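Local atomic coordinates of possible prolidase (Bifidobacterium longum NCC2705, PDB entry 2P9B), a protein that probably hydrolyses carbon-nitrogen bonds as a member of the amidohydrolase family, its substrate, possibly a proline dipeptide, being uncertain. Residues G42-V47 and L395-A401; V253-L258 and E273-F278; L299-L304 and L444-Y449; L160-M166 and V199-A205. One frame throughout, in Å; residues are numbered along the deposited sequence.

Contacts 4 and 2 belong to the barrel part of the chain. Contact 4 (160-166 with 199-205) includes strand 202-205, and contact 2 pairs the helices 250-259 and 272-279, which rest on strand 263-264 of the same parallel sheet. Their centres lie about 20 Å apart and they follow in series. Contact 3 joins helix 295-303 to the C-terminal helix 439-449, its centre about 30 Å from that of contact 2. Contact 1, on the small sheet with strand 44-49, lies across the chain's centre from contact 3, about 39 Å between centres. Contacts 1 and 3 interlock in sequence, so the late chain visits the small sheet before it ends on the barrel side.

Contact 1: residues G42-V47 and L395-A401; sequences GRIEQV and LEVGKSA
Ile44 fills the tight half of this contact, its side chain laid against the loop 395-401. With CG1 anti to the carbonyl carbon (chi1 -62°) and the chain extended beyond it, CD1 reaches the backbone of Leu395, 3.8 Å from its CA, and lies 4.1 Å from Leu395 CD2. CG1 passes alongside Ala401, and CG2 turns to Val397 CA. The backbone of Ile44 is bonded through both N and O: Ile44 N gives a nearly straight bond to Lys399 O (2.9 Å), while Gly398 N returns one to Ile44 O (2.8 Å). The first of these and a bond from Ala401 N to Gly42 O (2.8 Å) flank the single Arg43-Ser400 bridge, an antiparallel non-hydrogen-bonded pair. Beside the strand, Glu396 to Lys399 form a type II beta turn, with Gly398 at the position whose positive phi suits glycine. Strand 44-49 is an outermost strand of a small four-stranded sheet, bulged where Glu45 and Gln46 both face Val37 of strand 34-38, and the loop lies along the edge of that strand not paired with 34-38; a small beta domain of this kind accompanies the barrel in many amidohydrolases. An alanine in place of Ile44 would probably open a gap between Leu395 and Ala401. Toward solvent the packing thins. Val397 sets its two methyls beside Glu45 O, CG1 at 3.6 Å, and is otherwise exposed. Arg43 runs extended along the turn, where NH1 makes merely a weak, bent bond to Gly398 O (3.3 Å, 128°).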
loop_
_atom_site.group_PDB
_atom_site.type_symbol
_atom_site.label_atom_id
_atom_site.label_comp_id
_atom_site.label_asym_id
_atom_site.label_seq_id
_atom_site.Cartn_x
_atom_site.Cartn_y
_atom_site.Cartn_z
ATOM N N GLY A 42 -14.244 -11.961 -14.447
ATOM C CA GLY A 42 -13.347 -10.888 -14.037
ATOM C C GLY A 42 -11.878 -11.266 -13.963
ATOM O O GLY A 42 -11.059 -10.514 -13.427
ATOM N N ARG A 43 -11.544 -12.433 -14.501
ATOM C CA ARG A 43 -10.172 -12.917 -14.507
ATOM C C ARG A 43 -9.567 -12.880 -15.901
ATOM O O ARG A 43 -10.273 -12.956 -16.909
ATOM C CB ARG A 43 -10.113 -14.346 -13.966
ATOM C CG ARG A 43 -10.500 -14.447 -12.504
ATOM C CD ARG A 43 -10.452 -15.880 -12.011
ATOM N NE ARG A 43 -10.833 -15.980 -10.604
ATOM C CZ ARG A 43 -10.154 -15.426 -9.602
ATOM N NH1 ARG A 43 -9.048 -14.729 -9.841
ATOM N NH2 ARG A 43 -10.579 -15.574 -8.355
ATOM N N ILE A 44 -8.245 -12.764 -15.947
ATOM C CA ILE A 44 -7.517 -12.723 -17.204
ATOM C C ILE A 44 -7.531 -14.113 -17.834
ATOM O O ILE A 44 -7.134 -15.085 -17.198
ATOM C CB ILE A 44 -6.064 -12.288 -16.962
ATOM C CG1 ILE A 44 -6.052 -10.872 -16.374
ATOM C CG2 ILE A 44 -5.274 -12.347 -18.261
ATOM C CD1 ILE A 44 -4.681 -10.397 -15.952
ATOM N N GLU A 45 -7.994 -14.199 -19.079
ATOM C CA GLU A 45 -8.059 -15.480 -19.782
ATOM C C GLU A 45 -6.919 -15.652 -20.777
ATOM O O GLU A 45 -6.483 -16.770 -21.039
ATOM C CB GLU A 45 -9.383 -15.623 -20.536
ATOM C CG GLU A 45 -10.619 -15.443 -19.685
ATOM C CD GLU A 45 -11.892 -15.781 -20.436
ATOM O OE1 GLU A 45 -12.054 -15.313 -21.584
ATOM O OE2 GLU A 45 -12.735 -16.509 -19.871
ATOM N N GLN A 46 -6.450 -14.548 -21.346
ATOM C CA GLN A 46 -5.359 -14.606 -22.310
ATOM C C GLN A 46 -4.490 -13.362 -22.258
ATOM O O GLN A 46 -4.979 -12.268 -21.989
ATOM C CB GLN A 46 -5.891 -14.716 -23.742
ATOM C CG GLN A 46 -6.804 -15.886 -24.045
ATOM C CD GLN A 46 -7.234 -15.891 -25.504
ATOM O OE1 GLN A 46 -6.398 -15.952 -26.407
ATOM N NE2 GLN A 46 -8.538 -15.817 -25.740
ATOM N N VAL A 47 -3.203 -13.551 -22.525
ATOM C CA VAL A 47 -2.231 -12.464 -22.598
ATOM C C VAL A 47 -1.306 -12.897 -23.727
ATOM O O VAL A 47 -0.425 -13.728 -23.527
ATOM C CB VAL A 47 -1.403 -12.311 -21.310
ATOM C CG1 VAL A 47 -0.389 -11.192 -21.488
ATOM C CG2 VAL A 47 -2.312 -12.011 -20.131
ATOM N N LEU A 395 -0.067 -9.364 -14.605
ATOM C CA LEU A 395 -0.984 -9.640 -15.693
ATOM C C LEU A 395 -0.737 -11.033 -16.234
ATOM O O LEU A 395 -0.114 -11.208 -17.279
ATOM C CB LEU A 395 -0.803 -8.604 -16.796
ATOM C CG LEU A 395 -0.981 -7.164 -16.319
ATOM C CD1 LEU A 395 -0.785 -6.214 -17.490
ATOM C CD2 LEU A 395 -2.359 -6.993 -15.713
ATOM N N GLU A 396 -1.231 -12.021 -15.500
ATOM C CA GLU A 396 -1.078 -13.414 -15.880
ATOM C C GLU A 396 -2.423 -14.119 -15.885
ATOM O O GLU A 396 -3.302 -13.807 -15.084
ATOM C CB GLU A 396 -0.135 -14.113 -14.908
ATOM C CG GLU A 396 1.293 -13.619 -14.994
ATOM C CD GLU A 396 2.197 -14.301 -13.996
ATOM O OE1 GLU A 396 2.127 -13.962 -12.798
ATOM O OE2 GLU A 396 2.972 -15.187 -14.411
ATOM N N VAL A 397 -2.566 -15.078 -16.794
ATOM C CA VAL A 397 -3.798 -15.850 -16.934
ATOM C C VAL A 397 -4.221 -16.458 -15.604
ATOM O O VAL A 397 -3.403 -17.041 -14.892
ATOM C CB VAL A 397 -3.615 -16.982 -17.975
ATOM C CG1 VAL A 397 -4.873 -17.836 -18.060
ATOM C CG2 VAL A 397 -3.299 -16.377 -19.335
ATOM N N GLY A 398 -5.499 -16.302 -15.273
ATOM C CA GLY A 398 -6.019 -16.851 -14.034
ATOM C C GLY A 398 -6.159 -15.826 -12.925
ATOM O O GLY A 398 -6.969 -15.993 -12.009
ATOM N N LYS A 399 -5.370 -14.761 -13.001
ATOM C CA LYS A 399 -5.423 -13.722 -11.984
ATOM C C LYS A 399 -6.510 -12.693 -12.256
ATOM O O LYS A 399 -7.013 -12.578 -13.373
ATOM C CB LYS A 399 -4.072 -13.017 -11.865
ATOM C CG LYS A 399 -2.962 -13.885 -11.299
ATOM C CD LYS A 399 -1.811 -13.026 -10.801
ATOM C CE LYS A 399 -0.616 -13.871 -10.389
ATOM N NZ LYS A 399 -0.985 -14.934 -9.424
ATOM N N SER A 400 -6.870 -11.957 -11.210
ATOM C CA SER A 400 -7.901 -10.924 -11.293
ATOM C C SER A 400 -7.509 -9.878 -12.331
ATOM O O SER A 400 -6.351 -9.480 -12.415
ATOM C CB SER A 400 -8.066 -10.258 -9.922
ATOM O OG SER A 400 -9.226 -9.446 -9.872
ATOM N N ALA A 401 -8.475 -9.428 -13.117
ATOM C CA ALA A 401 -8.191 -8.430 -14.135
ATOM C C ALA A 401 -8.074 -7.028 -13.533
ATOM O O ALA A 401 -8.948 -6.186 -13.722
ATOM C CB ALA A 401 -9.273 -8.457 -15.218
#

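Contact 2: residues V253-L258 and E273-F278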
loop_
_atom_site.group_PDB
_atom_site.type_symbol
_atom_site.label_atom_id
_atom_site.label_comp_id
_atom_site.label_asym_id
_atom_site.label_seq_id
_atom_site.Cartn_x
_atom_site.Cartn_y
_atom_site.Cartn_z
ATOM N N VAL A 253 11.612 -1.206 15.825
ATOM C CA VAL A 253 11.685 -2.160 14.731
ATOM C C VAL A 253 12.128 -3.514 15.270
ATOM O O VAL A 253 11.539 -4.542 14.941
ATOM C CB VAL A 253 12.668 -1.669 13.650
ATOM C CG1 VAL A 253 12.887 -2.749 12.601
ATOM C CG2 VAL A 253 12.109 -0.404 13.002
ATOM N N ARG A 254 13.148 -3.501 16.125
ATOM C CA ARG A 254 13.669 -4.733 16.707
ATOM C C ARG A 254 12.593 -5.506 17.463
ATOM O O ARG A 254 12.421 -6.705 17.252
ATOM C CB ARG A 254 14.842 -4.422 17.644
ATOM C CG ARG A 254 15.592 -5.650 18.134
ATOM C CD ARG A 254 16.916 -5.250 18.763
ATOM N NE ARG A 254 17.727 -6.406 19.135
ATOM C CZ ARG A 254 17.488 -7.189 20.184
ATOM N NH1 ARG A 254 16.455 -6.944 20.982
ATOM N NH2 ARG A 254 18.288 -8.219 20.435
ATOM N N ARG A 255 11.871 -4.818 18.344
ATOM C CA ARG A 255 10.821 -5.463 19.125
ATOM C C ARG A 255 9.715 -6.010 18.238
ATOM O O ARG A 255 9.202 -7.105 18.481
ATOM C CB ARG A 255 10.215 -4.485 20.130
ATOM C CG ARG A 255 11.171 -4.024 21.211
ATOM C CD ARG A 255 10.445 -3.184 22.244
ATOM N NE ARG A 255 11.359 -2.645 23.248
ATOM C CZ ARG A 255 10.966 -1.979 24.330
ATOM N NH1 ARG A 255 9.673 -1.768 24.549
ATOM N NH2 ARG A 255 11.865 -1.523 25.195
ATOM N N SER A 256 9.345 -5.245 17.216
ATOM C CA SER A 256 8.285 -5.667 16.303
ATOM C C SER A 256 8.686 -6.943 15.573
ATOM O O SER A 256 7.897 -7.879 15.468
ATOM C CB SER A 256 7.997 -4.567 15.279
ATOM O OG SER A 256 7.489 -3.402 15.911
ATOM N N LEU A 257 9.915 -6.967 15.066
ATOM C CA LEU A 257 10.417 -8.125 14.344
ATOM C C LEU A 257 10.500 -9.345 15.256
ATOM O O LEU A 257 10.147 -10.451 14.853
ATOM C CB LEU A 257 11.792 -7.813 13.739
ATOM C CG LEU A 257 11.781 -6.806 12.580
ATOM C CD1 LEU A 257 13.202 -6.499 12.130
ATOM C CD2 LEU A 257 10.969 -7.378 11.426
ATOM N N LEU A 258 10.958 -9.140 16.488
ATOM C CA LEU A 258 11.067 -10.238 17.441
ATOM C C LEU A 258 9.685 -10.830 17.721
ATOM O O LEU A 258 9.531 -12.043 17.822
ATOM C CB LEU A 258 11.702 -9.753 18.754
ATOM C CG LEU A 258 13.215 -9.510 18.760
ATOM C CD1 LEU A 258 13.616 -8.738 20.007
ATOM C CD2 LEU A 258 13.944 -10.844 18.702
ATOM N N GLU A 273 21.897 -7.288 12.357
ATOM C CA GLU A 273 20.991 -8.088 13.167
ATOM C C GLU A 273 19.562 -7.910 12.670
ATOM O O GLU A 273 18.846 -8.885 12.459
ATOM C CB GLU A 273 21.071 -7.675 14.638
ATOM C CG GLU A 273 20.128 -8.456 15.547
ATOM C CD GLU A 273 20.095 -7.919 16.969
ATOM O OE1 GLU A 273 19.780 -6.722 17.152
ATOM O OE2 GLU A 273 20.377 -8.698 17.905
ATOM N N LEU A 274 19.155 -6.661 12.478
ATOM C CA LEU A 274 17.802 -6.369 12.016
ATOM C C LEU A 274 17.552 -6.881 10.606
ATOM O O LEU A 274 16.481 -7.403 10.311
ATOM C CB LEU A 274 17.531 -4.867 12.078
ATOM C CG LEU A 274 17.504 -4.236 13.471
ATOM C CD1 LEU A 274 17.166 -2.761 13.326
ATOM C CD2 LEU A 274 16.473 -4.929 14.357
ATOM N N ILE A 275 18.536 -6.729 9.727
ATOM C CA ILE A 275 18.382 -7.204 8.361
ATOM C C ILE A 275 18.108 -8.707 8.385
ATOM O O ILE A 275 17.245 -9.205 7.663
ATOM C CB ILE A 275 19.647 -6.907 7.534
ATOM C CG1 ILE A 275 19.771 -5.395 7.326
ATOM C CG2 ILE A 275 19.589 -7.640 6.201
ATOM C CD1 ILE A 275 21.023 -4.966 6.590
ATOM N N GLY A 276 18.834 -9.422 9.237
ATOM C CA GLY A 276 18.641 -10.853 9.337
ATOM C C GLY A 276 17.249 -11.200 9.839
ATOM O O GLY A 276 16.674 -12.205 9.415
HETATM N N MSE A 277 16.713 -10.366 10.734
HETATM C CA MSE A 277 15.378 -10.582 11.301
HETATM C C MSE A 277 14.277 -10.363 10.253
HETATM O O MSE A 277 13.203 -10.960 10.343
HETATM C CB MSE A 277 15.163 -9.671 12.517
HETATM C CG MSE A 277 16.212 -9.850 13.616
HETATM SE SE MSE A 277 15.803 -8.873 15.263
HETATM C CE MSE A 277 14.266 -9.958 15.754
ATOM N N PHE A 278 14.549 -9.520 9.259
ATOM C CA PHE A 278 13.598 -9.274 8.169
ATOM C C PHE A 278 13.613 -10.504 7.252
ATOM O O PHE A 278 12.571 -11.075 6.928
ATOM C CB PHE A 278 14.019 -8.048 7.342
ATOM C CG PHE A 278 13.440 -6.744 7.824
ATOM C CD1 PHE A 278 12.113 -6.418 7.562
ATOM C CD2 PHE A 278 14.228 -5.830 8.518
ATOM C CE1 PHE A 278 11.576 -5.197 7.981
ATOM C CE2 PHE A 278 13.704 -4.606 8.942
ATOM C CZ PHE A 278 12.373 -4.290 8.671
#
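The Phe278 ring takes Leu257 over one face: CD1 stands 4.0 Å from the ring centroid, 23° off the normal and displaced toward the rim, a CH-pi contact. Val253 CG1 approaches the same ring obliquely, 4.2 Å from Phe278 CE2. The second flat group, the Arg254 guanidinium, is met at its edge and in its own plane by Glu273, with a 2.9 Å salt bridge from Arg254 NE to Glu273 OE1. The carboxylate is not coplanar with it; its plane is turned 48° away, and OE1 is approached from above that plane. A second, weak bond from Arg254 NH2 to Glu273 OE2 (3.3 Å) only supplements it. Both side chains carry CG anti to the backbone N, stretching out to meet over the outer rim of the interface. Beneath them Leu274 CD2 presses on Arg254 CB at 3.7 Å, crossing that chain at about a right angle. Leu257 CD1 also touches CB of selenomethionine Met277 (3.7 Å), filling the layer between the two backbones. The helix axes run roughly the same way, 10.0 Å apart. Inward, Val253, Leu257 and Phe278 all rest on Ile264 of strand 263-264, which lies between the two helices in sequence. Successive parallel helices over the strand that separates them are consistent with the outer helical layer of a (beta/alpha)8 TIM barrel, the fold of the amidohydrolase family.

Contact 3: residues L299-L304 and L444-Y449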
loop_
_atom_site.group_PDB
_atom_site.type_symbol
_atom_site.label_atom_id
_atom_site.label_comp_id
_atom_site.label_asym_id
_atom_site.label_seq_id
_atom_site.Cartn_x
_atom_site.Cartn_y
_atom_site.Cartn_z
ATOM N N LEU A 299 8.705 12.744 4.450
ATOM C CA LEU A 299 9.376 13.827 3.742
ATOM C C LEU A 299 8.704 15.197 3.746
ATOM O O LEU A 299 9.390 16.213 3.832
ATOM C CB LEU A 299 9.680 13.403 2.306
ATOM C CG LEU A 299 10.852 12.423 2.195
ATOM C CD1 LEU A 299 10.960 11.890 0.774
ATOM C CD2 LEU A 299 12.140 13.138 2.604
ATOM N N PRO A 300 7.367 15.251 3.634
ATOM C CA PRO A 300 6.706 16.561 3.639
ATOM C C PRO A 300 7.046 17.393 4.874
ATOM O O PRO A 300 7.234 18.606 4.787
ATOM C CB PRO A 300 5.226 16.197 3.584
ATOM C CG PRO A 300 5.232 14.939 2.769
ATOM C CD PRO A 300 6.398 14.176 3.353
ATOM N N LEU A 301 7.128 16.730 6.023
ATOM C CA LEU A 301 7.425 17.410 7.278
ATOM C C LEU A 301 8.820 18.019 7.332
ATOM O O LEU A 301 9.059 18.951 8.098
ATOM C CB LEU A 301 7.250 16.443 8.447
ATOM C CG LEU A 301 5.839 15.883 8.627
ATOM C CD1 LEU A 301 5.847 14.833 9.721
ATOM C CD2 LEU A 301 4.871 17.012 8.961
ATOM N N THR A 302 9.743 17.493 6.531
ATOM C CA THR A 302 11.111 18.006 6.526
ATOM C C THR A 302 11.427 18.896 5.327
ATOM O O THR A 302 12.383 19.670 5.363
ATOM C CB THR A 302 12.147 16.855 6.554
ATOM O OG1 THR A 302 12.052 16.089 5.344
ATOM C CG2 THR A 302 11.902 15.946 7.749
ATOM N N LEU A 303 10.626 18.796 4.269
ATOM C CA LEU A 303 10.859 19.596 3.069
ATOM C C LEU A 303 10.029 20.875 3.015
ATOM O O LEU A 303 10.416 21.842 2.362
ATOM C CB LEU A 303 10.583 18.764 1.815
ATOM C CG LEU A 303 11.439 17.514 1.606
ATOM C CD1 LEU A 303 10.922 16.748 0.400
ATOM C CD2 LEU A 303 12.899 17.904 1.406
ATOM N N LEU A 304 8.888 20.876 3.693
ATOM C CA LEU A 304 8.017 22.047 3.713
ATOM C C LEU A 304 8.327 22.903 4.940
ATOM O O LEU A 304 8.729 22.383 5.979
ATOM C CB LEU A 304 6.550 21.607 3.738
ATOM C CG LEU A 304 6.046 20.805 2.533
ATOM C CD1 LEU A 304 4.655 20.261 2.825
ATOM C CD2 LEU A 304 6.029 21.688 1.294
ATOM N N LEU A 444 2.412 22.544 -3.898
ATOM C CA LEU A 444 3.350 22.570 -2.783
ATOM C C LEU A 444 4.239 21.334 -2.781
ATOM O O LEU A 444 5.446 21.426 -2.559
ATOM C CB LEU A 444 2.597 22.644 -1.454
ATOM C CG LEU A 444 1.932 23.961 -1.065
ATOM C CD1 LEU A 444 1.108 23.761 0.199
ATOM C CD2 LEU A 444 2.999 25.023 -0.851
ATOM N N LEU A 445 3.639 20.172 -3.019
ATOM C CA LEU A 445 4.402 18.934 -3.032
ATOM C C LEU A 445 5.340 18.870 -4.228
ATOM O O LEU A 445 6.483 18.432 -4.100
ATOM C CB LEU A 445 3.457 17.727 -3.024
ATOM C CG LEU A 445 2.691 17.572 -1.705
ATOM C CD1 LEU A 445 1.714 16.407 -1.804
ATOM C CD2 LEU A 445 3.676 17.348 -0.567
ATOM N N ASP A 446 4.860 19.310 -5.388
ATOM C CA ASP A 446 5.686 19.306 -6.590
ATOM C C ASP A 446 6.954 20.121 -6.360
ATOM O O ASP A 446 8.055 19.679 -6.689
ATOM C CB ASP A 446 4.917 19.880 -7.789
ATOM C CG ASP A 446 4.100 18.824 -8.523
ATOM O OD1 ASP A 446 4.632 17.718 -8.749
ATOM O OD2 ASP A 446 2.936 19.104 -8.883
ATOM N N GLU A 447 6.793 21.312 -5.794
ATOM C CA GLU A 447 7.931 22.175 -5.514
ATOM C C GLU A 447 8.824 21.540 -4.456
ATOM O O GLU A 447 10.046 21.508 -4.602
ATOM C CB GLU A 447 7.462 23.549 -5.025
ATOM C CG GLU A 447 8.604 24.460 -4.591
ATOM C CD GLU A 447 8.126 25.777 -4.008
ATOM O OE1 GLU A 447 7.394 25.751 -2.994
ATOM O OE2 GLU A 447 8.485 26.838 -4.562
ATOM N N ALA A 448 8.209 21.031 -3.393
ATOM C CA ALA A 448 8.950 20.402 -2.307
ATOM C C ALA A 448 9.823 19.237 -2.771
ATOM O O ALA A 448 10.985 19.131 -2.373
ATOM C CB ALA A 448 7.982 19.924 -1.233
ATOM N N TYR A 449 9.261 18.372 -3.611
ATOM C CA TYR A 449 9.982 17.208 -4.120
ATOM C C TYR A 449 10.885 17.527 -5.308
ATOM O O TYR A 449 11.645 16.674 -5.768
ATOM C CB TYR A 449 8.992 16.107 -4.512
ATOM C CG TYR A 449 8.269 15.495 -3.334
ATOM C CD1 TYR A 449 8.980 14.982 -2.252
ATOM C CD2 TYR A 449 6.874 15.422 -3.304
ATOM C CE1 TYR A 449 8.325 14.414 -1.162
ATOM C CE2 TYR A 449 6.208 14.854 -2.220
ATOM C CZ TYR A 449 6.939 14.354 -1.154
ATOM O OH TYR A 449 6.294 13.802 -0.072
#
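Tyr449 has CG anti to its carbonyl carbon (chi1 -68°), a torsion that swings the ring off helix 439-449 and across to Leu299, Pro300 and Leu303. Leu304, with chi1 -62° and an extended chi2, sends CD2 onto Ala448 CB at 3.6 Å. The ring takes its neighbours from different directions. Leu299 CB meets Tyr449 CE1 at the ring edge, in its plane, 3.9 Å away; Leu303 CD1 comes obliquely to Tyr449 CD1 at 3.7 Å, the two side chains crossing at about a right angle. The phenol end abuts the proline, Tyr449 OH lying 3.2 Å from Pro300 CG and 3.4 Å from Pro300 CD. Leu303 CB faces Ala448 CB at 4.2 Å, the pair whose CA atoms are nearest; the small alanine probably helps. No hydrogen bond crosses the interface, which is held by apolar packing. A serine at Tyr449 would probably leave Leu299 and Pro300 without the ring that joins them to the C-terminal helix, opening a gap there. The helix kinks here: Pro300 has no N-H to give, and Leu301 N also lacks its bond to the turn before. The helices meet steeply, their short axes 74° apart. Behind this pair, helix 356-367 packs on both partners through Leu362, which touches Leu299 and Tyr449, while Val323 of helix 313-335 backs Leu299 and Thr309 of helix 306-309 adjoins Leu304.

Contact 4: residues L160-M166 and V199-A205; sequences LASGPLM and VNAIKIA
Asn200 stands across Leu160 at about a right angle, its ND2 3.7 Å from Leu160 CG, and turns OD1 to the backbone of Ala161. Asn200 has CG between its backbone N and carbonyl carbon (chi1 62°), which folds the amide back so that OD1 accepts from Ala161 N at 2.7 Å, the donor tilted from the carbonyl plane. Asn200 N in turn bonds Ala161 O (2.9 Å), so one residue grips both polar atoms of Ala161; Arg146 also donates to OD1. Val199 lays CG1 against Ser162 O and the Gly163 backbone, where a side chain on Gly163 would collide with it. At the far end Leu165 CB lies beside Lys203 CG at 3.6 Å, while Lys203, bent at chi2, carries NZ away to a salt bridge with Glu265. There N of selenomethionine Met166 bonds Lys203 O (2.9 Å) and Ala205 N bonds Met166 O (2.9 Å), a single parallel bridge of Met166 with Ile204. Between the ends the chain bows away, and one water accepts from Lys203 N and donates to Ser162 O and Pro164 O. An asparagine side chain thus supplements the backbone bond at Ala161 and a water bridges the middle, satisfying buried polar groups where 160-166 leaves strand 202-205 in the barrel wall. Lys203 also lies against His77, His79 and Asp345, whose donor atoms face a common point that may be a vacant metal site, consistent with a place beside the active centre.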
loop_
_atom_site.group_PDB
_atom_site.type_symbol
_atom_site.label_atom_id
_atom_site.label_comp_id
_atom_site.label_asym_id
_atom_site.label_seq_id
_atom_site.Cartn_x
_atom_site.Cartn_y
_atom_site.Cartn_z
ATOM N N LEU A 160 -7.893 -4.690 2.298
ATOM C CA LEU A 160 -7.494 -5.436 3.485
ATOM C C LEU A 160 -7.768 -4.396 4.565
ATOM O O LEU A 160 -7.060 -3.394 4.660
ATOM C CB LEU A 160 -6.013 -5.801 3.471
ATOM C CG LEU A 160 -5.651 -7.109 2.770
ATOM C CD1 LEU A 160 -5.777 -6.953 1.262
ATOM C CD2 LEU A 160 -4.233 -7.491 3.157
ATOM N N ALA A 161 -8.814 -4.625 5.352
ATOM C CA ALA A 161 -9.216 -3.697 6.408
ATOM C C ALA A 161 -8.643 -4.093 7.761
ATOM O O ALA A 161 -8.761 -5.236 8.183
ATOM C CB ALA A 161 -10.745 -3.638 6.489
ATOM N N SER A 162 -8.040 -3.124 8.441
ATOM C CA SER A 162 -7.417 -3.360 9.734
ATOM C C SER A 162 -8.306 -3.094 10.938
ATOM O O SER A 162 -8.002 -3.549 12.040
ATOM C CB SER A 162 -6.197 -2.457 9.873
ATOM O OG SER A 162 -6.625 -1.107 9.996
ATOM N N GLY A 163 -9.396 -2.362 10.743
ATOM C CA GLY A 163 -10.212 -2.010 11.891
ATOM C C GLY A 163 -9.376 -0.982 12.642
ATOM O O GLY A 163 -8.390 -0.483 12.091
ATOM N N PRO A 164 -9.725 -0.628 13.886
ATOM C CA PRO A 164 -8.896 0.365 14.583
ATOM C C PRO A 164 -7.502 -0.156 14.917
ATOM O O PRO A 164 -7.322 -1.340 15.194
ATOM C CB PRO A 164 -9.716 0.693 15.834
ATOM C CG PRO A 164 -10.593 -0.511 16.019
ATOM C CD PRO A 164 -10.966 -0.904 14.625
ATOM N N LEU A 165 -6.506 0.720 14.884
ATOM C CA LEU A 165 -5.160 0.265 15.200
ATOM C C LEU A 165 -5.054 0.085 16.704
ATOM O O LEU A 165 -5.852 0.636 17.464
ATOM C CB LEU A 165 -4.107 1.254 14.689
ATOM C CG LEU A 165 -4.016 2.660 15.279
ATOM C CD1 LEU A 165 -3.310 2.624 16.626
ATOM C CD2 LEU A 165 -3.242 3.541 14.310
HETATM N N MSE A 166 -4.079 -0.707 17.130
HETATM C CA MSE A 166 -3.876 -0.959 18.548
HETATM C C MSE A 166 -2.649 -0.209 19.025
HETATM O O MSE A 166 -1.603 -0.241 18.378
HETATM C CB MSE A 166 -3.691 -2.452 18.789
HETATM C CG MSE A 166 -4.814 -3.288 18.202
HETATM SE SE MSE A 166 -4.452 -5.166 18.258
HETATM C CE MSE A 166 -4.560 -5.384 20.207
ATOM N N VAL A 199 -11.915 -8.073 10.580
ATOM C CA VAL A 199 -10.770 -7.470 9.900
ATOM C C VAL A 199 -9.924 -8.528 9.194
ATOM O O VAL A 199 -9.972 -9.708 9.548
ATOM C CB VAL A 199 -9.859 -6.695 10.887
ATOM C CG1 VAL A 199 -10.687 -5.713 11.696
ATOM C CG2 VAL A 199 -9.114 -7.662 11.801
ATOM N N ASN A 200 -9.184 -8.114 8.169
ATOM C CA ASN A 200 -8.285 -9.037 7.484
ATOM C C ASN A 200 -6.900 -8.400 7.375
ATOM O O ASN A 200 -6.151 -8.629 6.430
ATOM C CB ASN A 200 -8.847 -9.497 6.121
ATOM C CG ASN A 200 -9.041 -8.376 5.130
ATOM O OD1 ASN A 200 -9.451 -7.273 5.482
ATOM N ND2 ASN A 200 -8.778 -8.671 3.856
ATOM N N ALA A 201 -6.587 -7.604 8.396
ATOM C CA ALA A 201 -5.302 -6.928 8.561
ATOM C C ALA A 201 -5.273 -6.379 9.990
ATOM O O ALA A 201 -6.321 -6.119 10.577
ATOM C CB ALA A 201 -5.151 -5.783 7.545
ATOM N N ILE A 202 -4.078 -6.245 10.561
ATOM C CA ILE A 202 -3.931 -5.700 11.910
ATOM C C ILE A 202 -2.834 -4.643 11.886
ATOM O O ILE A 202 -1.821 -4.813 11.203
ATOM C CB ILE A 202 -3.532 -6.789 12.936
ATOM C CG1 ILE A 202 -4.694 -7.763 13.158
ATOM C CG2 ILE A 202 -3.149 -6.140 14.262
ATOM C CD1 ILE A 202 -5.915 -7.139 13.821
ATOM N N LYS A 203 -3.044 -3.556 12.621
ATOM C CA LYS A 203 -2.060 -2.482 12.715
ATOM C C LYS A 203 -1.742 -2.200 14.182
ATOM O O LYS A 203 -2.646 -1.992 14.994
ATOM C CB LYS A 203 -2.592 -1.200 12.067
ATOM C CG LYS A 203 -1.707 0.022 12.283
ATOM C CD LYS A 203 -0.318 -0.190 11.693
ATOM C CE LYS A 203 0.440 1.127 11.614
ATOM N NZ LYS A 203 1.619 1.017 10.716
ATOM N N ILE A 204 -0.453 -2.213 14.509
ATOM C CA ILE A 204 0.016 -1.940 15.863
ATOM C C ILE A 204 0.926 -0.716 15.808
ATOM O O ILE A 204 1.690 -0.555 14.856
ATOM C CB ILE A 204 0.881 -3.102 16.423
ATOM C CG1 ILE A 204 0.116 -4.425 16.372
ATOM C CG2 ILE A 204 1.290 -2.803 17.859
ATOM C CD1 ILE A 204 0.995 -5.632 16.669
ATOM N N ALA A 205 0.836 0.145 16.816
ATOM C CA ALA A 205 1.711 1.308 16.896
ATOM C C ALA A 205 2.798 0.881 17.888
ATOM O O ALA A 205 2.578 0.880 19.096
ATOM C CB ALA A 205 0.949 2.519 17.424
HETATM O O HOH W 1 -5.733 -3.240 13.715
#